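PDB 7BOR: probable enoyl-CoA hydratase/isomerase from Pseudomonas aeruginosa, which binds coenzyme A in a crotonase-type fold and probably acts on acyl-CoA substrates as a delta(3)-delta(2)-enoyl-CoA isomerase. Local coordinates for residues Ala26-Arg29 and Ala30-Ser33; Asp78-Val81 and Gly82-Met85; Gly101-Gly105 and Ile106-Leu110. All blocks are in the same frame, centred on the assembly; numbering follows the deposited sequence.

Contact 1. Residues Ala26-Arg29 and Ala30-Ser33; sequences ALTR and AMYS. With COA (coenzyme A), chain C.
A capping box opens helix 29-44 where the loop after strand 13-18 runs past the adenine of coenzyme A: T28 and M31 are its two ends. T28 OG1 takes the backbone N-H of M31 at 3.2 Å, moderately straight at 149°. It can do so because OG1 stands between the backbone N and the carbonyl carbon (chi1 70°), which turns the hydroxyl toward the first helical turn. The M31 side chain folds back over the cap. Its SD approaches the backbone N of T28 at 3.5 Å, a straight but weak N-H...S bond, and its CE, swung round by the bend at chi3, meets L27 CD2 at 3.7 Å. On the other flank L27 lies across Y32 at about a right angle: L27 CB sits over one ring face, 4.0 Å from the centroid, a CH-pi contact, while CD1 reaches the CE1 and OH end of the ring. The phenol oxygen is held from outside, by N64 OD1. Y32 N closes the first regular turn on T28 O, at 3.0 Å. Ahead of the cap, A26 CB touches coenzyme A C6A at 3.5 Å, and A26 O is bound by R20. An N-capped helix start thus joins directly onto the adenine side of the coenzyme A pocket of this crotonase-family protein.

Contact 2. Residues Asp78-Val81 and Gly82-Met85; sequences DSPV and GRFM
R83 bends back over the start of its own helix and lays its guanidinium on the backbone of S79 and P80. From the backbone outward, R83 CB lies near the carbonyl oxygens of both S79 and P80, and CG comes closer to S79 O, at 3.3 Å. CG stands anti to the carbonyl carbon and beside the backbone N (chi1 -72°), which sends the chain toward the N-terminal end of the helix. CD and NE continue past S79 O, and a bend at chi3 (-73°) then turns the flat group over the peptide. One guanidinium face receives S79 O over its centre, 3.4 Å above the plane, and P80 N nearer its rim. At the tip, NH1 passes alongside S79 while NH2 meets P80 CD at 3.5 Å. The guanidinium thus lies flat over the peptide without a hydrogen bond to S79 O, which instead accepts from the backbone N of R83 at 2.9 Å. D78 has the opposite charge, but its OD1 stays 5.9 Å from R83 NH1.

Around the helix from R83, V81 and M85 run side by side. V81 CG2 presses on M85 CE at 3.4 Å, a tight carbon contact. S79 is the N-cap residue; its OG has S75 O, the stronger partner, and L76 O within hydrogen-bonding reach, and they share its one proton. P80 and V81 pack on Y32 of helix 29-44, F84 reaches M35 of the same helix, and V81 and M85 meet I106 of helix 106-109, so helix 80-90 lies against both.

Contact 3. Residues Gly101-Gly105 and Ile106-Leu110; sequences GPAVG and IGTTL. With COA (coenzyme A), chain C.
The positive phi of G105 (67°) turns the chain from strand 102-104 into helix 106-109, and at T108 a chi1 of -71° sets OG1 beside its own backbone N, aimed back at the strand. This strand-turn-helix element of the crotonase fold is thereby tied to itself. T108 OG1 donates to A103 O at 2.7 Å, arriving from well above the carbonyl plane, 48° out of it. G107 N likewise bonds V104 O from above its plane, at 2.8 Å. G105, the N-cap residue, offers one carbonyl to two donors: T109 N lies in the carbonyl plane of G105 O at 3.0 Å and gives a straight bond, whereas T108 N comes from above. G107 has no side chain, which leaves room for the backbone of A103 and V104 to pass close by; A103 CB meets G107 O at 3.8 Å. That buried oxygen has no polar partner in the model. The T109 hydroxyl is hydrogen-bonded to E137 OE1. Along the strand, A103 pairs through its backbone with R124 and K126, and V104 with T61. The strand also lines the pantetheine arm of coenzyme A: P102 CB touches the methyl carbon CDP at 3.8 Å, and V104 CG1 meets C6P of the arm at 3.6 Å.

How the contacts relate
Contacts 1, 2 and 3 follow one another along the chain, and each lies at the start of a helix: 29-44, 80-90 and 106-109. The centres of contacts 1 and 2 are about 10 Å apart. Contact 3 has its centre about 14 Å from that of contact 1 and about 16 Å from that of contact 2. The three helix starts meet round Y32 and I106, with I106 touched by L27 and Y32 from contact 1 and by F84 from contact 2. Contacts 1 and 3 both touch coenzyme A, at its adenine and its pantetheine arm respectively, whereas contact 2 stands farther off, its V81 side chain about 9 Å from the coenzyme.

Contact 1. Residues Ala26-Arg29 and Ala30-Ser33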
loop_
_atom_site.group_PDB
_atom_site.type_symbol
_atom_site.label_atom_id
_atom_site.label_comp_id
_atom_site.label_asym_id
_atom_site.label_seq_id
_atom_site.Cartn_x
_atom_site.Cartn_y
_atom_site.Cartn_z
ATOM N N ALA A 26 7.511 4.906 8.545
ATOM C CA ALA A 26 6.178 5.446 8.827
ATOM C C ALA A 26 5.893 6.620 7.912
ATOM O O ALA A 26 6.754 7.476 7.702
ATOM C CB ALA A 26 6.072 5.858 10.290
ATOM N N LEU A 27 4.704 6.637 7.325
ATOM C CA LEU A 27 4.420 7.545 6.222
ATOM C C LEU A 27 3.851 8.878 6.710
ATOM O O LEU A 27 2.722 8.930 7.221
ATOM C CB LEU A 27 3.435 6.902 5.252
ATOM C CG LEU A 27 3.881 5.578 4.621
ATOM C CD1 LEU A 27 2.708 4.946 3.978
ATOM C CD2 LEU A 27 4.917 5.917 3.617
ATOM N N THR A 28 4.590 9.951 6.442
ATOM C CA THR A 28 4.214 11.330 6.750
ATOM C C THR A 28 3.460 12.007 5.602
ATOM O O THR A 28 3.403 11.512 4.474
ATOM C CB THR A 28 5.460 12.149 7.068
ATOM O OG1 THR A 28 6.196 12.317 5.851
ATOM C CG2 THR A 28 6.298 11.444 8.147
ATOM N N ARG A 29 2.849 13.161 5.910
ATOM C CA ARG A 29 2.119 13.896 4.874
ATOM C C ARG A 29 3.026 14.227 3.690
ATOM O O ARG A 29 2.586 14.223 2.537
ATOM C CB ARG A 29 1.520 15.178 5.470
ATOM C CG ARG A 29 0.317 14.996 6.430
ATOM C CD ARG A 29 -0.170 16.362 6.991
ATOM N NE ARG A 29 0.833 16.991 7.871
ATOM C CZ ARG A 29 0.770 17.018 9.209
ATOM N NH1 ARG A 29 -0.264 16.470 9.846
ATOM N NH2 ARG A 29 1.741 17.609 9.923
ATOM N N ALA A 30 4.300 14.517 3.954
ATOM C CA ALA A 30 5.221 14.876 2.884
ATOM C C ALA A 30 5.640 13.646 2.068
ATOM O O ALA A 30 5.928 13.755 0.867
ATOM C CB ALA A 30 6.448 15.584 3.478
ATOM N N MET A 31 5.631 12.468 2.683
ATOM C CA MET A 31 5.910 11.255 1.921
ATOM C C MET A 31 4.743 10.904 1.033
ATOM O O MET A 31 4.928 10.617 -0.157
ATOM C CB MET A 31 6.241 10.125 2.878
ATOM C CG MET A 31 7.610 10.315 3.524
ATOM S SD MET A 31 7.748 9.385 5.027
ATOM C CE MET A 31 8.083 7.745 4.332
ATOM N N TYR A 32 3.523 10.994 1.569
ATOM C CA TYR A 32 2.357 10.737 0.749
ATOM C C TYR A 32 2.307 11.686 -0.436
ATOM O O TYR A 32 1.878 11.312 -1.541
ATOM C CB TYR A 32 1.095 10.907 1.582
ATOM C CG TYR A 32 0.791 9.822 2.557
ATOM C CD1 TYR A 32 0.595 8.530 2.117
ATOM C CD2 TYR A 32 0.606 10.091 3.902
ATOM C CE1 TYR A 32 0.255 7.510 2.995
ATOM C CE2 TYR A 32 0.271 9.075 4.787
ATOM C CZ TYR A 32 0.099 7.775 4.307
ATOM O OH TYR A 32 -0.253 6.745 5.123
ATOM N N SER A 33 2.644 12.961 -0.191
ATOM C CA SER A 33 2.583 13.966 -1.245
ATOM C C SER A 33 3.619 13.679 -2.326
ATOM O O SER A 33 3.294 13.740 -3.517
ATOM C CB SER A 33 2.760 15.365 -0.630
ATOM O OG SER A 33 1.574 15.746 0.070
HETATM N N1A COA C . 4.089 6.143 13.497
HETATM C C2A COA C . 4.934 6.917 14.233
HETATM N N3A COA C . 6.109 6.421 14.725
HETATM C C4A COA C . 6.399 5.142 14.434
HETATM C C5A COA C . 5.579 4.358 13.704
HETATM C C6A COA C . 4.392 4.876 13.230
HETATM N N6A COA C . 3.389 4.180 12.411
HETATM N N7A COA C . 6.133 3.119 13.586
HETATM C C8A COA C . 7.309 3.112 14.250
HETATM N N9A COA C . 7.414 4.339 14.750
HETATM C C1B COA C . 8.638 4.683 15.501
HETATM C C2B COA C . 8.612 4.253 17.058
HETATM O O2B COA C . 7.718 5.193 17.777
HETATM C C3B COA C . 9.882 4.350 17.332
HETATM O O3B COA C . 10.282 5.776 17.482
HETATM P P3B COA C . 11.600 6.227 18.317
HETATM O O7A COA C . 12.766 5.296 18.053
HETATM O O8A COA C . 11.222 6.210 19.773
HETATM O O9A COA C . 11.972 7.599 17.841
HETATM C C4B COA C . 10.663 3.849 16.091
HETATM O O4B COA C . 9.701 4.165 14.926
HETATM C C5B COA C . 10.966 2.468 16.102
HETATM O O5B COA C . 9.734 1.821 16.068
HETATM P P1A COA C . 9.503 0.522 17.032
HETATM O O1A COA C . 8.031 0.226 17.234
HETATM O O2A COA C . 10.162 0.647 18.388
HETATM O O3A COA C . 10.263 -0.701 16.230
HETATM P P2A COA C . 9.652 -2.222 16.420
HETATM O O4A COA C . 10.625 -3.180 15.740
HETATM O O5A COA C . 9.500 -2.399 17.901
HETATM O O6A COA C . 8.118 -2.337 15.789
HETATM C CBP COA C . 6.385 -2.219 14.137
HETATM C CCP COA C . 7.935 -2.351 14.364
HETATM C CDP COA C . 6.113 -1.770 12.657
HETATM C CEP COA C . 5.682 -3.574 14.403
HETATM C CAP COA C . 5.950 -1.164 15.205
HETATM O OAP COA C . 6.744 -0.033 15.014
HETATM C C9P COA C . 4.493 -0.727 15.060
HETATM O O9P COA C . 3.580 -1.424 15.395
HETATM N N8P COA C . 4.293 0.628 14.505
HETATM C C7P COA C . 2.956 1.186 14.296
HETATM C C6P COA C . 2.131 0.310 13.305
HETATM C C5P COA C . 0.754 1.034 13.156
HETATM O O5P COA C . -0.074 1.000 13.998
HETATM N N4P COA C . 0.514 1.758 11.921
HETATM C C3P COA C . -0.720 2.485 11.755
HETATM C C2P COA C . -1.840 1.551 11.377
HETATM S S1P COA C . -3.262 2.651 11.189
#

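Contact 2. Residues Asp78-Val81 and Gly82-Met85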
loop_
_atom_site.group_PDB
_atom_site.type_symbol
_atom_site.label_atom_id
_atom_site.label_comp_id
_atom_site.label_asym_id
_atom_site.label_seq_id
_atom_site.Cartn_x
_atom_site.Cartn_y
_atom_site.Cartn_z
ATOM N N ASP A 78 -9.710 14.549 1.193
ATOM C CA ASP A 78 -8.954 15.744 0.836
ATOM C C ASP A 78 -7.813 15.858 1.841
ATOM O O ASP A 78 -7.941 16.482 2.889
ATOM C CB ASP A 78 -9.898 16.951 0.801
ATOM C CG ASP A 78 -11.029 16.760 -0.234
ATOM O OD1 ASP A 78 -10.702 16.772 -1.452
ATOM O OD2 ASP A 78 -12.208 16.538 0.167
ATOM N N SER A 79 -6.699 15.212 1.505
ATOM C CA SER A 79 -5.515 15.092 2.342
ATOM C C SER A 79 -4.407 14.475 1.495
ATOM O O SER A 79 -4.682 13.892 0.437
ATOM C CB SER A 79 -5.773 14.202 3.574
ATOM O OG SER A 79 -6.325 12.925 3.216
ATOM N N PRO A 80 -3.161 14.576 1.948
ATOM C CA PRO A 80 -2.075 13.859 1.263
ATOM C C PRO A 80 -2.291 12.349 1.205
ATOM O O PRO A 80 -2.101 11.752 0.137
ATOM C CB PRO A 80 -0.832 14.233 2.089
ATOM C CG PRO A 80 -1.225 15.571 2.777
ATOM C CD PRO A 80 -2.681 15.413 3.060
ATOM N N VAL A 81 -2.735 11.709 2.290
ATOM C CA VAL A 81 -2.962 10.267 2.197
ATOM C C VAL A 81 -4.063 9.962 1.178
ATOM O O VAL A 81 -3.925 9.067 0.336
ATOM C CB VAL A 81 -3.247 9.655 3.589
ATOM C CG1 VAL A 81 -4.535 10.137 4.159
ATOM C CG2 VAL A 81 -3.236 8.100 3.495
ATOM N N GLY A 82 -5.134 10.746 1.182
ATOM C CA GLY A 82 -6.180 10.544 0.206
ATOM C C GLY A 82 -5.702 10.717 -1.220
ATOM O O GLY A 82 -6.152 10.005 -2.126
ATOM N N ARG A 83 -4.793 11.667 -1.448
ATOM C CA ARG A 83 -4.261 11.879 -2.794
ATOM C C ARG A 83 -3.325 10.742 -3.189
ATOM O O ARG A 83 -3.312 10.322 -4.360
ATOM C CB ARG A 83 -3.538 13.230 -2.878
ATOM C CG ARG A 83 -4.509 14.422 -2.854
ATOM C CD ARG A 83 -3.834 15.803 -3.046
ATOM N NE ARG A 83 -3.058 16.281 -1.908
ATOM C CZ ARG A 83 -3.581 16.918 -0.868
ATOM N NH1 ARG A 83 -4.876 17.132 -0.831
ATOM N NH2 ARG A 83 -2.805 17.354 0.118
ATOM N N PHE A 84 -2.554 10.212 -2.224
ATOM C CA PHE A 84 -1.760 9.024 -2.533
ATOM C C PHE A 84 -2.670 7.850 -2.886
ATOM O O PHE A 84 -2.455 7.171 -3.896
ATOM C CB PHE A 84 -0.846 8.636 -1.388
ATOM C CG PHE A 84 -0.280 7.258 -1.551
ATOM C CD1 PHE A 84 0.625 6.992 -2.583
ATOM C CD2 PHE A 84 -0.671 6.226 -0.706
ATOM C CE1 PHE A 84 1.142 5.727 -2.756
ATOM C CE2 PHE A 84 -0.141 4.930 -0.860
ATOM C CZ PHE A 84 0.755 4.685 -1.889
ATOM N N MET A 85 -3.728 7.629 -2.098
ATOM C CA MET A 85 -4.632 6.512 -2.383
ATOM C C MET A 85 -5.244 6.628 -3.768
ATOM O O MET A 85 -5.325 5.637 -4.517
ATOM C CB MET A 85 -5.752 6.439 -1.336
ATOM C CG MET A 85 -5.329 5.866 0.022
ATOM S SD MET A 85 -6.739 5.742 1.166
ATOM C CE MET A 85 -6.240 6.973 2.299
#

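Contact 3. Residues Gly101-Gly105 and Ile106-Leu110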
loop_
_atom_site.group_PDB
_atom_site.type_symbol
_atom_site.label_atom_id
_atom_site.label_comp_id
_atom_site.label_asym_id
_atom_site.label_seq_id
_atom_site.Cartn_x
_atom_site.Cartn_y
_atom_site.Cartn_z
ATOM N N GLY A 101 10.091 -7.159 5.849
ATOM C CA GLY A 101 9.863 -6.690 7.188
ATOM C C GLY A 101 8.410 -6.316 7.420
ATOM O O GLY A 101 7.507 -6.994 6.947
ATOM N N PRO A 102 8.155 -5.276 8.208
ATOM C CA PRO A 102 6.757 -4.900 8.480
ATOM C C PRO A 102 6.121 -4.220 7.290
ATOM O O PRO A 102 6.760 -3.474 6.544
ATOM C CB PRO A 102 6.852 -3.967 9.686
ATOM C CG PRO A 102 8.235 -3.422 9.647
ATOM C CD PRO A 102 9.112 -4.513 9.035
ATOM N N ALA A 103 4.834 -4.524 7.114
ATOM C CA ALA A 103 3.922 -3.903 6.171
ATOM C C ALA A 103 2.599 -3.788 6.936
ATOM O O ALA A 103 1.816 -4.749 6.978
ATOM C CB ALA A 103 3.750 -4.706 4.901
ATOM N N VAL A 104 2.360 -2.618 7.556
ATOM C CA VAL A 104 1.288 -2.465 8.537
ATOM C C VAL A 104 0.285 -1.426 8.067
ATOM O O VAL A 104 0.656 -0.374 7.540
ATOM C CB VAL A 104 1.851 -2.065 9.895
ATOM C CG1 VAL A 104 0.715 -2.018 10.944
ATOM C CG2 VAL A 104 2.905 -3.067 10.290
ATOM N N GLY A 105 -0.982 -1.713 8.279
ATOM C CA GLY A 105 -1.984 -0.704 7.957
ATOM C C GLY A 105 -2.006 -0.508 6.458
ATOM O O GLY A 105 -2.159 -1.472 5.700
ATOM N N ILE A 106 -1.850 0.740 6.005
ATOM C CA ILE A 106 -1.764 1.009 4.572
ATOM C C ILE A 106 -0.542 0.335 3.957
ATOM O O ILE A 106 -0.457 0.215 2.721
ATOM C CB ILE A 106 -1.779 2.543 4.321
ATOM C CG1 ILE A 106 -2.033 2.848 2.832
ATOM C CG2 ILE A 106 -0.502 3.182 4.836
ATOM C CD1 ILE A 106 -2.600 4.247 2.549
ATOM N N GLY A 107 0.391 -0.148 4.790
ATOM C CA GLY A 107 1.501 -0.965 4.268
ATOM C C GLY A 107 1.012 -2.251 3.623
ATOM O O GLY A 107 1.551 -2.700 2.602
ATOM N N THR A 108 -0.047 -2.835 4.184
ATOM C CA THR A 108 -0.689 -3.993 3.578
ATOM C C THR A 108 -1.753 -3.576 2.585
ATOM O O THR A 108 -1.793 -4.104 1.470
ATOM C CB THR A 108 -1.285 -4.883 4.664
ATOM O OG1 THR A 108 -0.209 -5.506 5.369
ATOM C CG2 THR A 108 -2.219 -5.952 4.079
ATOM N N THR A 109 -2.623 -2.609 2.940
ATOM C CA THR A 109 -3.735 -2.377 2.040
ATOM C C THR A 109 -3.278 -1.817 0.695
ATOM O O THR A 109 -3.977 -1.990 -0.297
ATOM C CB THR A 109 -4.815 -1.446 2.671
ATOM O OG1 THR A 109 -4.258 -0.172 2.953
ATOM C CG2 THR A 109 -5.369 -2.063 3.919
ATOM N N LEU A 110 -2.159 -1.092 0.630
ATOM C CA LEU A 110 -1.800 -0.540 -0.670
ATOM C C LEU A 110 -1.417 -1.646 -1.634
ATOM O O LEU A 110 -1.569 -1.502 -2.867
ATOM C CB LEU A 110 -0.680 0.462 -0.536
ATOM C CG LEU A 110 0.737 -0.021 -0.229
ATOM C CD1 LEU A 110 1.468 -0.376 -1.564
ATOM C CD2 LEU A 110 1.485 1.026 0.600
HETATM N N1A COA C . 4.089 6.143 13.497
HETATM C C2A COA C . 4.934 6.917 14.233
HETATM N N3A COA C . 6.109 6.421 14.725
HETATM C C4A COA C . 6.399 5.142 14.434
HETATM C C5A COA C . 5.579 4.358 13.704
HETATM C C6A COA C . 4.392 4.876 13.230
HETATM N N6A COA C . 3.389 4.180 12.411
HETATM N N7A COA C . 6.133 3.119 13.586
HETATM C C8A COA C . 7.309 3.112 14.250
HETATM N N9A COA C . 7.414 4.339 14.750
HETATM C C1B COA C . 8.638 4.683 15.501
HETATM C C2B COA C . 8.612 4.253 17.058
HETATM O O2B COA C . 7.718 5.193 17.777
HETATM C C3B COA C . 9.882 4.350 17.332
HETATM O O3B COA C . 10.282 5.776 17.482
HETATM P P3B COA C . 11.600 6.227 18.317
HETATM O O7A COA C . 12.766 5.296 18.053
HETATM O O8A COA C . 11.222 6.210 19.773
HETATM O O9A COA C . 11.972 7.599 17.841
HETATM C C4B COA C . 10.663 3.849 16.091
HETATM O O4B COA C . 9.701 4.165 14.926
HETATM C C5B COA C . 10.966 2.468 16.102
HETATM O O5B COA C . 9.734 1.821 16.068
HETATM P P1A COA C . 9.503 0.522 17.032
HETATM O O1A COA C . 8.031 0.226 17.234
HETATM O O2A COA C . 10.162 0.647 18.388
HETATM O O3A COA C . 10.263 -0.701 16.230
HETATM P P2A COA C . 9.652 -2.222 16.420
HETATM O O4A COA C . 10.625 -3.180 15.740
HETATM O O5A COA C . 9.500 -2.399 17.901
HETATM O O6A COA C . 8.118 -2.337 15.789
HETATM C CBP COA C . 6.385 -2.219 14.137
HETATM C CCP COA C . 7.935 -2.351 14.364
HETATM C CDP COA C . 6.113 -1.770 12.657
HETATM C CEP COA C . 5.682 -3.574 14.403
HETATM C CAP COA C . 5.950 -1.164 15.205
HETATM O OAP COA C . 6.744 -0.033 15.014
HETATM C C9P COA C . 4.493 -0.727 15.060
HETATM O O9P COA C . 3.580 -1.424 15.395
HETATM N N8P COA C . 4.293 0.628 14.505
HETATM C C7P COA C . 2.956 1.186 14.296
HETATM C C6P COA C . 2.131 0.310 13.305
HETATM C C5P COA C . 0.754 1.034 13.156
HETATM O O5P COA C . -0.074 1.000 13.998
HETATM N N4P COA C . 0.514 1.758 11.921
HETATM C C3P COA C . -0.720 2.485 11.755
HETATM C C2P COA C . -1.840 1.551 11.377
HETATM S S1P COA C . -3.262 2.651 11.189
#